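Local coordinates for protein histidine acid phosphatase (Bifidobacterium longum subsp. infantis, PDB 6RXD) that probably removes phosphate groups by hydrolysis from inositol polyphosphates, including phytate, and from 2,3-bisphosphoglycerate, as a histidine acid phosphatase of the MINPP type, at residues P15-P19 against Y472-E476; L59-A63 against F81-S86; T101-Q106 against A316-E321; Q107-I111 against M442-Q447; G112-Q117 against G153-S158. All blocks are in the same frame, centred on the assembly; numbering follows the deposited sequence.

Contact 1. Residues P15-P19 against Y472-E476; sequences PYVAP and YNENE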
# COMPACT_ATOMS: atom_id res chain seq x y z
N PRO A 15 -7.70 0.01 6.19
CA PRO A 15 -7.09 1.19 6.81
C PRO A 15 -5.97 0.81 7.80
O PRO A 15 -6.06 -0.21 8.51
CB PRO A 15 -8.26 1.83 7.55
CG PRO A 15 -9.47 1.42 6.73
CD PRO A 15 -9.17 -0.01 6.35
N TYR A 16 -4.92 1.62 7.84
CA TYR A 16 -3.82 1.36 8.76
C TYR A 16 -4.31 1.22 10.18
O TYR A 16 -5.15 2.00 10.64
CB TYR A 16 -2.83 2.52 8.70
CG TYR A 16 -1.53 2.24 9.41
CD1 TYR A 16 -0.66 1.29 8.90
CD2 TYR A 16 -1.17 2.93 10.56
CE1 TYR A 16 0.56 1.03 9.54
CE2 TYR A 16 0.04 2.68 11.19
CZ TYR A 16 0.90 1.73 10.68
OH TYR A 16 2.10 1.49 11.32
N VAL A 17 -3.78 0.22 10.88
CA VAL A 17 -4.09 0.02 12.29
C VAL A 17 -2.92 0.54 13.12
O VAL A 17 -1.87 -0.09 13.19
CB VAL A 17 -4.35 -1.45 12.60
CG1 VAL A 17 -4.69 -1.62 14.08
CG2 VAL A 17 -5.48 -1.98 11.74
N ALA A 18 -3.09 1.71 13.72
CA ALA A 18 -2.03 2.32 14.53
C ALA A 18 -1.80 1.50 15.80
O ALA A 18 -2.73 0.89 16.32
CB ALA A 18 -2.38 3.75 14.88
N PRO A 19 -0.55 1.48 16.29
CA PRO A 19 -0.30 0.68 17.49
C PRO A 19 -1.00 1.27 18.71
O PRO A 19 -1.10 2.50 18.83
CB PRO A 19 1.22 0.76 17.65
CG PRO A 19 1.58 2.10 17.03
CD PRO A 19 0.65 2.20 15.84
N TYR A 472 7.29 -3.69 11.48
CA TYR A 472 6.51 -3.84 10.25
C TYR A 472 5.09 -3.45 10.63
O TYR A 472 4.48 -4.07 11.52
CB TYR A 472 6.55 -5.29 9.80
CG TYR A 472 5.84 -5.63 8.50
CD1 TYR A 472 5.61 -4.68 7.51
CD2 TYR A 472 5.39 -6.93 8.28
CE1 TYR A 472 4.95 -5.03 6.31
CE2 TYR A 472 4.74 -7.29 7.12
CZ TYR A 472 4.53 -6.35 6.13
OH TYR A 472 3.90 -6.75 4.97
N ASN A 473 4.58 -2.38 10.02
CA ASN A 473 3.32 -1.78 10.42
C ASN A 473 3.29 -1.51 11.93
O ASN A 473 2.26 -1.67 12.60
CB ASN A 473 2.15 -2.65 9.93
CG ASN A 473 2.18 -2.87 8.43
OD1 ASN A 473 2.63 -2.00 7.69
ND2 ASN A 473 1.71 -4.03 7.96
N GLU A 474 4.44 -1.07 12.42
CA GLU A 474 4.67 -0.70 13.82
C GLU A 474 4.56 -1.84 14.82
O GLU A 474 4.47 -1.61 16.03
CB GLU A 474 3.85 0.54 14.21
CG GLU A 474 4.51 1.83 13.69
CD GLU A 474 3.67 3.06 13.93
OE1 GLU A 474 2.62 3.19 13.28
OE2 GLU A 474 4.07 3.91 14.77
N ASN A 475 4.58 -3.08 14.33
CA ASN A 475 4.77 -4.23 15.21
C ASN A 475 6.22 -4.66 15.14
O ASN A 475 6.78 -4.79 14.05
CB ASN A 475 3.88 -5.39 14.76
CG ASN A 475 2.41 -5.07 14.85
OD1 ASN A 475 1.92 -4.66 15.90
ND2 ASN A 475 1.70 -5.23 13.73
N GLU A 476 6.85 -4.87 16.29
CA GLU A 476 8.22 -5.37 16.30
C GLU A 476 8.23 -6.82 15.86
O GLU A 476 7.48 -7.65 16.40
CB GLU A 476 8.85 -5.22 17.69
CG GLU A 476 10.33 -5.62 17.76
CD GLU A 476 10.98 -5.18 19.06
OE1 GLU A 476 10.23 -4.85 20.00
OE2 GLU A 476 12.23 -5.12 19.13
O HOH W 1 -0.48 -2.02 11.92
O HOH W 2 0.63 -0.97 14.76

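Contact 2. Residues L59-A63 against F81-S86; sequences LMRMA and FVKNLS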
# COMPACT_ATOMS: atom_id res chain seq x y z
N LEU A 59 -22.42 2.34 -11.29
CA LEU A 59 -23.49 1.83 -10.46
C LEU A 59 -24.68 2.78 -10.41
O LEU A 59 -25.82 2.34 -10.30
CB LEU A 59 -22.98 1.47 -9.06
CG LEU A 59 -22.14 0.18 -9.00
CD1 LEU A 59 -21.58 0.04 -7.61
CD2 LEU A 59 -22.98 -1.06 -9.35
N MET A 60 -24.43 4.09 -10.51
CA MET A 60 -25.55 5.03 -10.66
C MET A 60 -26.26 4.89 -12.01
O MET A 60 -27.47 5.02 -12.08
CB MET A 60 -25.11 6.49 -10.45
CG MET A 60 -26.29 7.47 -10.33
SD MET A 60 -27.25 7.17 -8.82
CE MET A 60 -26.46 8.28 -7.66
N ARG A 61 -25.52 4.63 -13.08
CA ARG A 61 -26.18 4.38 -14.37
C ARG A 61 -27.06 3.13 -14.27
O ARG A 61 -28.18 3.11 -14.79
CB ARG A 61 -25.15 4.22 -15.50
CG ARG A 61 -24.18 5.40 -15.66
CD ARG A 61 -24.87 6.68 -16.14
NE ARG A 61 -25.48 7.45 -15.04
CZ ARG A 61 -24.80 8.23 -14.21
NH1 ARG A 61 -23.48 8.36 -14.32
NH2 ARG A 61 -25.44 8.89 -13.25
N MET A 62 -26.57 2.11 -13.57
CA MET A 62 -27.35 0.89 -13.36
C MET A 62 -28.59 1.20 -12.53
O MET A 62 -29.70 0.70 -12.83
CB MET A 62 -26.47 -0.16 -12.66
CG MET A 62 -27.15 -1.50 -12.41
SD MET A 62 -25.96 -2.64 -11.68
CE MET A 62 -26.94 -4.14 -11.64
N ALA A 63 -28.42 2.05 -11.53
CA ALA A 63 -29.52 2.41 -10.64
C ALA A 63 -30.61 3.15 -11.39
O ALA A 63 -31.80 2.93 -11.15
CB ALA A 63 -29.00 3.27 -9.48
N PHE A 81 -29.94 2.80 -1.96
CA PHE A 81 -28.85 2.55 -2.90
C PHE A 81 -28.41 3.85 -3.57
O PHE A 81 -27.22 4.17 -3.63
CB PHE A 81 -29.29 1.52 -3.93
CG PHE A 81 -28.18 0.98 -4.79
CD1 PHE A 81 -27.21 0.15 -4.26
CD2 PHE A 81 -28.13 1.30 -6.14
CE1 PHE A 81 -26.18 -0.34 -5.07
CE2 PHE A 81 -27.12 0.81 -6.95
CZ PHE A 81 -26.15 -0.01 -6.42
N VAL A 82 -29.37 4.64 -4.06
CA VAL A 82 -29.06 5.91 -4.71
C VAL A 82 -28.43 6.89 -3.72
O VAL A 82 -27.53 7.66 -4.07
CB VAL A 82 -30.33 6.51 -5.38
CG1 VAL A 82 -30.03 7.87 -6.00
CG2 VAL A 82 -30.88 5.56 -6.43
N LYS A 83 -28.89 6.87 -2.47
CA LYS A 83 -28.30 7.75 -1.44
C LYS A 83 -26.84 7.40 -1.18
O LYS A 83 -25.99 8.29 -1.02
CB LYS A 83 -29.08 7.65 -0.13
CG LYS A 83 -28.51 8.53 0.99
CD LYS A 83 -29.29 8.38 2.31
CE LYS A 83 -28.63 9.22 3.41
NZ LYS A 83 -29.30 9.05 4.73
N ASN A 84 -26.54 6.11 -1.13
CA ASN A 84 -25.17 5.67 -0.87
C ASN A 84 -24.25 6.12 -2.00
O ASN A 84 -23.16 6.66 -1.77
CB ASN A 84 -25.10 4.14 -0.70
CG ASN A 84 -25.62 3.69 0.65
OD1 ASN A 84 -25.47 4.40 1.64
ND2 ASN A 84 -26.25 2.52 0.69
N LEU A 85 -24.71 5.91 -3.23
CA LEU A 85 -23.91 6.29 -4.40
C LEU A 85 -23.71 7.79 -4.47
O LEU A 85 -22.59 8.26 -4.64
CB LEU A 85 -24.55 5.78 -5.70
CG LEU A 85 -24.66 4.27 -5.89
CD1 LEU A 85 -25.46 3.98 -7.15
CD2 LEU A 85 -23.30 3.66 -6.01
N SER A 86 -24.79 8.57 -4.32
CA SER A 86 -24.70 10.03 -4.34
C SER A 86 -23.75 10.54 -3.27
O SER A 86 -22.98 11.48 -3.48
CB SER A 86 -26.08 10.65 -4.13
OG SER A 86 -26.92 10.37 -5.23

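Contact 3. Residues T101-Q106 against A316-E321; sequences TGQGAQ and ADMHNE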
# COMPACT_ATOMS: atom_id res chain seq x y z
N THR A 101 -7.31 11.05 1.60
CA THR A 101 -8.47 11.32 2.44
C THR A 101 -8.01 11.86 3.79
O THR A 101 -6.81 11.85 4.09
CB THR A 101 -9.30 10.05 2.64
OG1 THR A 101 -8.54 9.11 3.41
CG2 THR A 101 -9.67 9.42 1.31
N GLY A 102 -8.96 12.33 4.61
CA GLY A 102 -8.63 12.75 5.96
C GLY A 102 -7.98 11.63 6.74
O GLY A 102 -7.04 11.85 7.51
N GLN A 103 -8.48 10.41 6.56
CA GLN A 103 -7.90 9.25 7.22
C GLN A 103 -6.45 9.04 6.76
O GLN A 103 -5.58 8.72 7.57
CB GLN A 103 -8.71 8.00 6.89
CG GLN A 103 -8.15 6.70 7.48
CD GLN A 103 -8.94 5.48 7.01
OE1 GLN A 103 -8.56 4.80 6.06
NE2 GLN A 103 -10.06 5.22 7.67
N GLY A 104 -6.21 9.18 5.46
CA GLY A 104 -4.87 8.98 4.92
C GLY A 104 -3.87 9.99 5.48
O GLY A 104 -2.71 9.67 5.72
N ALA A 105 -4.34 11.21 5.69
CA ALA A 105 -3.50 12.23 6.29
C ALA A 105 -3.20 11.88 7.74
O ALA A 105 -2.04 11.99 8.21
CB ALA A 105 -4.20 13.60 6.20
N GLN A 106 -4.23 11.46 8.47
CA GLN A 106 -4.08 11.10 9.88
C GLN A 106 -3.16 9.91 10.08
O GLN A 106 -2.41 9.86 11.07
CB GLN A 106 -5.44 10.85 10.54
CG GLN A 106 -6.28 12.13 10.68
CD GLN A 106 -7.65 11.90 11.30
OE1 GLN A 106 -8.25 10.83 11.15
NE2 GLN A 106 -8.17 12.91 11.98
N ALA A 316 -14.42 2.60 3.44
CA ALA A 316 -13.69 2.47 4.71
C ALA A 316 -12.54 3.47 4.76
O ALA A 316 -12.21 4.00 5.83
CB ALA A 316 -13.17 1.05 4.88
N ASP A 317 -11.90 3.69 3.62
CA ASP A 317 -10.78 4.62 3.52
C ASP A 317 -11.27 6.05 3.59
O ASP A 317 -10.50 6.96 3.93
CB ASP A 317 -10.03 4.40 2.20
CG ASP A 317 -9.31 3.07 2.17
OD1 ASP A 317 -8.70 2.76 1.12
OD2 ASP A 317 -9.35 2.35 3.19
N MET A 318 -12.55 6.25 3.27
CA MET A 318 -13.15 7.58 3.28
C MET A 318 -14.00 7.80 4.53
O MET A 318 -14.96 8.58 4.51
CB MET A 318 -13.99 7.81 2.02
CG MET A 318 -13.18 7.63 0.74
SD MET A 318 -14.07 8.23 -0.72
CE MET A 318 -13.97 10.00 -0.47
N HIS A 319 -13.64 7.11 5.60
CA HIS A 319 -14.37 7.23 6.86
C HIS A 319 -14.56 8.68 7.30
O HIS A 319 -15.64 9.06 7.76
CB HIS A 319 -13.64 6.43 7.94
CG HIS A 319 -14.32 6.47 9.27
ND1 HIS A 319 -14.07 7.45 10.21
CD2 HIS A 319 -15.26 5.66 9.82
CE1 HIS A 319 -14.81 7.24 11.28
NE2 HIS A 319 -15.55 6.16 11.07
N ASN A 320 -13.51 9.50 7.17
CA ASN A 320 -13.61 10.87 7.66
C ASN A 320 -14.56 11.72 6.84
O ASN A 320 -15.07 12.73 7.31
CB ASN A 320 -12.23 11.55 7.71
CG ASN A 320 -11.30 10.92 8.73
OD1 ASN A 320 -11.45 9.75 9.07
ND2 ASN A 320 -10.35 11.70 9.22
N GLU A 321 -14.78 11.33 5.59
CA GLU A 321 -15.67 12.04 4.70
C GLU A 321 -17.08 11.48 4.77
O GLU A 321 -17.99 11.99 4.13
CB GLU A 321 -15.15 11.93 3.25
CG GLU A 321 -13.83 12.68 2.99
CD GLU A 321 -12.60 11.96 3.53
OE1 GLU A 321 -12.61 10.72 3.62
OE2 GLU A 321 -11.62 12.65 3.88
O HOH W 3 -11.09 9.42 5.43
O HOH W 4 -10.63 7.41 10.03

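Contact 4. Residues Q107-I111 against M442-Q447; sequences QHYGI and MAANVQ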
# COMPACT_ATOMS: atom_id res chain seq x y z
N GLN A 107 -3.21 8.95 9.15
CA GLN A 107 -2.35 7.77 9.21
C GLN A 107 -0.90 8.20 9.25
O GLN A 107 -0.15 7.80 10.14
CB GLN A 107 -2.58 6.83 8.01
CG GLN A 107 -3.92 6.07 8.06
CD GLN A 107 -4.32 5.47 6.71
OE1 GLN A 107 -3.77 5.84 5.67
NE2 GLN A 107 -5.29 4.55 6.73
N HIS A 108 -0.51 9.03 8.29
CA HIS A 108 0.88 9.46 8.20
C HIS A 108 1.28 10.44 9.29
O HIS A 108 2.41 10.41 9.78
CB HIS A 108 1.19 9.97 6.79
CG HIS A 108 1.45 8.85 5.84
ND1 HIS A 108 2.72 8.33 5.64
CD2 HIS A 108 0.61 8.09 5.10
CE1 HIS A 108 2.64 7.32 4.80
NE2 HIS A 108 1.38 7.15 4.46
N TYR A 109 0.35 11.29 9.70
CA TYR A 109 0.63 12.20 10.81
C TYR A 109 1.00 11.39 12.06
O TYR A 109 1.98 11.70 12.74
CB TYR A 109 -0.60 13.07 11.06
CG TYR A 109 -0.40 14.17 12.09
CD1 TYR A 109 -0.08 15.46 11.69
CD2 TYR A 109 -0.53 13.90 13.45
CE1 TYR A 109 0.11 16.46 12.62
CE2 TYR A 109 -0.34 14.90 14.39
CZ TYR A 109 -0.02 16.17 13.97
OH TYR A 109 0.16 17.17 14.90
N GLY A 110 0.23 10.34 12.34
CA GLY A 110 0.49 9.53 13.52
C GLY A 110 1.78 8.73 13.41
O GLY A 110 2.54 8.62 14.37
N ILE A 111 2.03 8.18 12.23
CA ILE A 111 3.27 7.43 12.02
C ILE A 111 4.48 8.35 12.25
O ILE A 111 5.46 7.95 12.89
CB ILE A 111 3.32 6.79 10.62
CG1 ILE A 111 2.21 5.74 10.47
CG2 ILE A 111 4.68 6.11 10.39
CD1 ILE A 111 2.01 5.24 9.03
N MET A 442 -3.28 0.28 3.77
CA MET A 442 -2.96 1.67 3.57
C MET A 442 -1.92 2.10 4.61
O MET A 442 -1.97 1.66 5.78
CB MET A 442 -4.23 2.52 3.65
CG MET A 442 -5.18 2.26 2.49
SD MET A 442 -4.49 2.85 0.91
CE MET A 442 -5.58 1.99 -0.24
N ALA A 443 -0.97 2.93 4.18
CA ALA A 443 0.15 3.40 5.00
C ALA A 443 1.05 2.30 5.54
O ALA A 443 1.77 2.49 6.51
CB ALA A 443 -0.35 4.32 6.16
N ALA A 444 1.03 1.13 4.90
CA ALA A 444 1.93 0.05 5.30
C ALA A 444 3.36 0.57 5.35
O ALA A 444 3.76 1.34 4.50
CB ALA A 444 1.84 -1.12 4.29
N ASN A 445 4.12 0.14 6.35
CA ASN A 445 5.47 0.64 6.46
C ASN A 445 6.43 -0.33 7.13
O ASN A 445 6.05 -1.14 7.97
CB ASN A 445 5.50 2.01 7.16
CG ASN A 445 4.99 1.96 8.59
OD1 ASN A 445 5.78 1.86 9.54
ND2 ASN A 445 3.68 2.01 8.75
N VAL A 446 7.69 -0.22 6.73
CA VAL A 446 8.76 -0.96 7.37
C VAL A 446 9.71 0.08 7.94
O VAL A 446 10.05 1.04 7.26
CB VAL A 446 9.51 -1.84 6.35
CG1 VAL A 446 10.79 -2.42 6.97
CG2 VAL A 446 8.58 -2.97 5.84
N GLN A 447 10.11 -0.10 9.19
CA GLN A 447 11.08 0.81 9.82
C GLN A 447 12.21 -0.01 10.43
O GLN A 447 11.97 -1.07 11.01
CB GLN A 447 10.39 1.65 10.89
CG GLN A 447 9.25 2.53 10.35
CD GLN A 447 8.71 3.48 11.39
OE1 GLN A 447 9.47 4.10 12.14
NE2 GLN A 447 7.39 3.59 11.45
O HOH W 5 6.30 5.30 13.57

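Contact 5. Residues G112-Q117 against G153-S158; sequences GERAYQ and GFNEAS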
# COMPACT_ATOMS: atom_id res chain seq x y z
N GLY A 112 4.39 9.59 11.76
CA GLY A 112 5.44 10.58 11.96
C GLY A 112 5.64 10.99 13.41
O GLY A 112 6.79 11.08 13.88
N GLU A 113 4.55 11.26 14.12
CA GLU A 113 4.61 11.54 15.56
C GLU A 113 5.36 10.43 16.28
O GLU A 113 6.26 10.68 17.09
CB GLU A 113 3.22 11.58 16.19
CG GLU A 113 2.29 12.68 15.80
CD GLU A 113 1.03 12.64 16.65
OE1 GLU A 113 0.33 11.60 16.64
OE2 GLU A 113 0.75 13.63 17.36
N ARG A 114 4.96 9.18 16.03
CA ARG A 114 5.53 8.05 16.75
C ARG A 114 6.95 7.72 16.30
O ARG A 114 7.72 7.14 17.07
CB ARG A 114 4.61 6.82 16.63
CG ARG A 114 3.23 7.05 17.23
CD ARG A 114 2.38 5.79 17.22
NE ARG A 114 2.07 5.36 15.85
CZ ARG A 114 1.02 5.77 15.15
NH1 ARG A 114 0.15 6.63 15.68
NH2 ARG A 114 0.82 5.33 13.92
N ALA A 115 7.31 8.09 15.08
CA ALA A 115 8.69 7.93 14.64
C ALA A 115 9.62 8.81 15.47
O ALA A 115 10.70 8.36 15.89
CB ALA A 115 8.84 8.23 13.14
N TYR A 116 9.22 10.05 15.73
CA TYR A 116 10.04 10.88 16.61
C TYR A 116 10.08 10.29 18.01
O TYR A 116 11.14 10.19 18.63
CB TYR A 116 9.55 12.33 16.67
CG TYR A 116 10.23 13.07 17.79
CD1 TYR A 116 11.58 13.40 17.71
CD2 TYR A 116 9.54 13.38 18.96
CE1 TYR A 116 12.23 14.06 18.76
CE2 TYR A 116 10.19 14.04 20.01
CZ TYR A 116 11.52 14.37 19.90
OH TYR A 116 12.15 15.01 20.94
N GLN A 117 8.90 9.93 18.52
CA GLN A 117 8.77 9.49 19.90
C GLN A 117 9.60 8.25 20.20
O GLN A 117 10.25 8.17 21.26
CB GLN A 117 7.29 9.28 20.25
CG GLN A 117 6.53 10.60 20.36
CD GLN A 117 5.03 10.44 20.44
OE1 GLN A 117 4.49 9.36 20.20
NE2 GLN A 117 4.34 11.53 20.78
N GLY A 153 3.48 15.68 11.42
CA GLY A 153 3.36 14.95 12.67
C GLY A 153 4.68 14.85 13.40
O GLY A 153 4.72 15.02 14.62
N PHE A 154 5.74 14.55 12.67
CA PHE A 154 7.07 14.44 13.25
C PHE A 154 7.47 15.77 13.88
O PHE A 154 7.99 15.81 15.00
CB PHE A 154 8.07 14.04 12.16
CG PHE A 154 9.47 13.77 12.66
CD1 PHE A 154 9.90 12.47 12.87
CD2 PHE A 154 10.37 14.82 12.87
CE1 PHE A 154 11.18 12.21 13.32
CE2 PHE A 154 11.66 14.56 13.32
CZ PHE A 154 12.06 13.25 13.54
N ASN A 155 7.24 16.85 13.15
CA ASN A 155 7.62 18.17 13.65
C ASN A 155 6.79 18.64 14.84
O ASN A 155 7.32 19.30 15.73
CB ASN A 155 7.56 19.21 12.53
CG ASN A 155 8.69 19.06 11.53
OD1 ASN A 155 9.75 18.52 11.85
ND2 ASN A 155 8.47 19.53 10.30
N GLU A 156 5.50 18.31 14.86
CA GLU A 156 4.66 18.64 16.00
C GLU A 156 5.14 17.90 17.24
O GLU A 156 5.25 18.48 18.32
CB GLU A 156 3.19 18.32 15.71
CG GLU A 156 2.18 19.05 16.61
CD GLU A 156 1.97 18.37 17.95
OE1 GLU A 156 2.42 17.22 18.13
OE2 GLU A 156 1.34 18.99 18.84
N ALA A 157 5.45 16.62 17.09
CA ALA A 157 5.89 15.80 18.22
C ALA A 157 7.22 16.28 18.81
O ALA A 157 7.48 16.09 19.99
CB ALA A 157 5.98 14.33 17.81
N SER A 158 8.06 16.88 17.97
CA SER A 158 9.38 17.31 18.41
C SER A 158 9.43 18.82 18.62
O SER A 158 10.51 19.39 18.81
CB SER A 158 10.45 16.90 17.40
OG SER A 158 10.10 17.31 16.09
O HOH W 6 6.15 14.20 21.60

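Contact 1. Residues P15-P19 against Y472-E476
The irregular N-terminal run around Pro19 passes beside a tight type I' turn from Tyr472 to Asn475, with the CA atoms of Pro19 and Glu474 6.3 Å apart. Tyr16 and Glu474 carry the contact. With CG anti to the backbone nitrogen (chi1 -169°), the tyrosine ring is thrown across to the turn, and Tyr16 OH donates to Glu474 OE1 over 2.6 Å. The carboxylate lies nearly coplanar with the ring, 16° off, and takes the proton on the anti lone pair of OE1. Glu474 OE2 is held by a salt bridge to Arg114 of helix 102-118, while Tyr16 OH also accepts from Asn445 ND2, so a phenol that both gives and receives suits the place. The turn joins strands 467-472 and 475-477 of the mixed sheet as a two-residue beta hairpin, with Asn473 and Glu474 in the left-handed conformations that type I' demands. Asparagine tolerates that backbone well; its CB lies 4.0 Å from Tyr16 CE1, obliquely to the ring, and its OD1 receives the backbone N-H of Asn445. Pro19 brings CG and CD against the glutamate, CD 3.4 Å from Glu474 OE1. Near the exposed Val17, two waters fill the gap between carbonyls: one stands 2.7 Å from Val17 O and 2.8 Å from Asn473 O.

Contact 2. Residues L59-A63 against F81-S86
Leu59, Met60 and Ala63 pack against Phe81 and Leu85 in an almost wholly apolar helix-to-helix contact between two successive helices, 55-69 and 75-95. The short segments run antiparallel, at 154°, with their axes 10.2 Å apart at the closest. Met60 and Leu85 carry most of the contact. Leu85 CD1 pushes up to the other helix's backbone, 3.5 Å from Met60 N, while CD2 rests 3.8 Å from Leu59 CB. A branched leucine suits this place because its two methyls can reach backbone and side chain at once. Met60 slides past Leu85 in the opposite direction; its chain, bent about CB-CG and again about CG-SD, carries the methyl across to helix 75-95, where CE lies 3.7 Å from Leu85 CB. Together the helices form a helical hairpin in the helix-rich part of the chain, consistent with the alpha domain that accompanies the alpha/beta core in histidine acid phosphatases. One turn farther along helix 55-69, the small Ala63 lets a ring come close: its CB lies in the plane of Phe81, at the edge, 4.0 Å from CD2. Phe81 also makes an edge-to-face pair with Phe249, and Leu311 of helix 301-317 covers both Leu59 and Leu85.

Contact 3. Residues T101-Q106 against A316-E321
Thr101 and Asp317 meet at the N-terminus of helix 102-118, where Thr101 is the N-cap and the segment 316-321 supplies much of what the helix end needs. The first turn of a helix has amide N-H groups with no carbonyl of their own helix to bind, and here three of them find partners. Gly102 N gives a nearly straight bond (173°) to Glu321 OE2 at 2.8 Å, on the syn lone pair of the carboxylate. Gln103 N gives to a water at 3.0 Å, and Gly104 N to Thr101 OG1 at 3.1 Å, the capping bond proper. A carboxylate suits this spot, since the helix end would be expected to steady its negative charge. Thr101 OG1 in turn donates to Asp317 O over 3.0 Å; a hydroxyl that accepts and donates is what the junction requires. The bridging water is held on four sides, accepting from Gln103 N and Asn320 N and donating to Asp317 O and Glu321 OE1. Gly102, lacking a side chain, lets the Asn320 amide lie close against the backbone. Glu321 also lies about 4 Å, side chain to side chain, from the zinc ligand His326, placing the cap beside a metal site.

Gln103, extended from its helix, shares its amide between two sides: OE1 accepts from Ser47 OG, and NE2 gives a bent bond (137°) to Ala316 O. Farther along, the exposed Gln106 meets Asn320 with amide planes 76° apart: Asn320 ND2 sits 3.0 Å from Gln106 OE1, above the carbonyl plane rather than on a lone pair.

Contact 4. Residues Q107-I111 against M442-Q447
Gln447 NE2, which Ile111 CG2 approaches to 3.8 Å, spends both its protons: one goes to Asn445 OD1 at 3.0 Å, the other to a water at 2.9 Å that itself donates to Ile111 O. The first bond is almost straight, 175° at the hydrogen, but it comes in from above the carbonyl plane of Asn445. The other end of the glutamine is held as well, OE1 accepting from Arg118 NH2. Asn445 passes the chain of bonds on, its ND2 donating to Ala443 O over 3.0 Å in line with the carbonyl. Since both amides are fixed at each end, buried polar side chains can stand here against a hydrophobic neighbour.

That neighbour is Ile111. Its CG1 branch, anti to the carbonyl carbon (chi1 -64°), runs out so that CD1 touches Asn445 ND2 at 3.6 Å and Ala443 CB at 3.8 Å, while CG2 meets Gln447. One beta-branched residue thus covers three residues of the other segment. Ala443 CB is small enough to sit among the helix side chains: Gln107 OE1 lies 3.8 Å from it, and His108 NE2, 3.7 Å away, comes at it obliquely. Gln107 OE1 has its main partner in Ser47 N, and His108 NE2 makes a weak bond to Arg44 O. Ala443 and Ala444 pair through their backbones with His45 and Arg44, part of the Arg-His-Gly signature of this family, and the whole is helix 102-118 packed on the central mixed sheet of the alpha/beta histidine phosphatase fold, at strand 445-453.

Contact 5. Residues G112-Q117 against G153-S158
Tyr116 leaves helix 102-118 towards Phe154, its CG anti to the backbone nitrogen (chi1 168°), and every part of the side chain finds something to touch. CB sits over the face of the Phe154 ring, 4.0 Å from its centroid, as a CH-pi contact. From CG onward one face of the ring is covered by Ser158, whose CB stands almost squarely above the ring, 3.5 Å from the Tyr116 centroid. On one side CD2 reaches Ala157 CB at 3.9 Å, and next to it CE2 lies 3.4 Å from Ala157 O. The ring also turns its edge to the face of Phe154, a T-shaped pair with planes at 76° and centroids 5.8 Å apart. Finally the hydroxyl bonds with Asp124 OD1 and Arg161 NH2, so a tyrosine serves both an apolar flank and a polar end.

Beyond the aromatic cluster the backbones themselves come together. Gly112 and Gly153 present no side chains at the crossing, and the CA atoms of Gly112 and Phe154 approach to 4.4 Å. Phe154 CA then makes a CH...O contact with Gly112 O at 3.4 Å. Ser158, just past the helix end, turns its OG back to Phe154 O. At the outer rim the side chains of Glu113 and Glu156 lie side by side, pointing the same way, like charges that the open surface probably tolerates. The segment axes close to 7.0 Å and are inclined by 47°, which places helix 141-157 alongside helix 102-118, while Phe154 also touches Ile133 and Tyr135 of strand 132-137.

How the contacts relate
The chain opens contact 1 at 15-19 and closes it only at 472-476, so the other four all nest inside its loop. Contact 2 comes first, a short hairpin complete before helix 102-118 begins. That helix then serves three contacts in turn along its length: its N-terminal end in contact 3, its middle in contact 4 and its C-terminal turns in contact 5. Contact 5 closes soonest, at 153-158, nested within both others, whereas contacts 3 and 4 cross, since 316-321 falls between 107-111 and 442-447. One helix is thereby tied to helix 301-317, to the central sheet and to helix 141-157, while Arg114 and Asn445 link contacts 5 and 4 to contact 1.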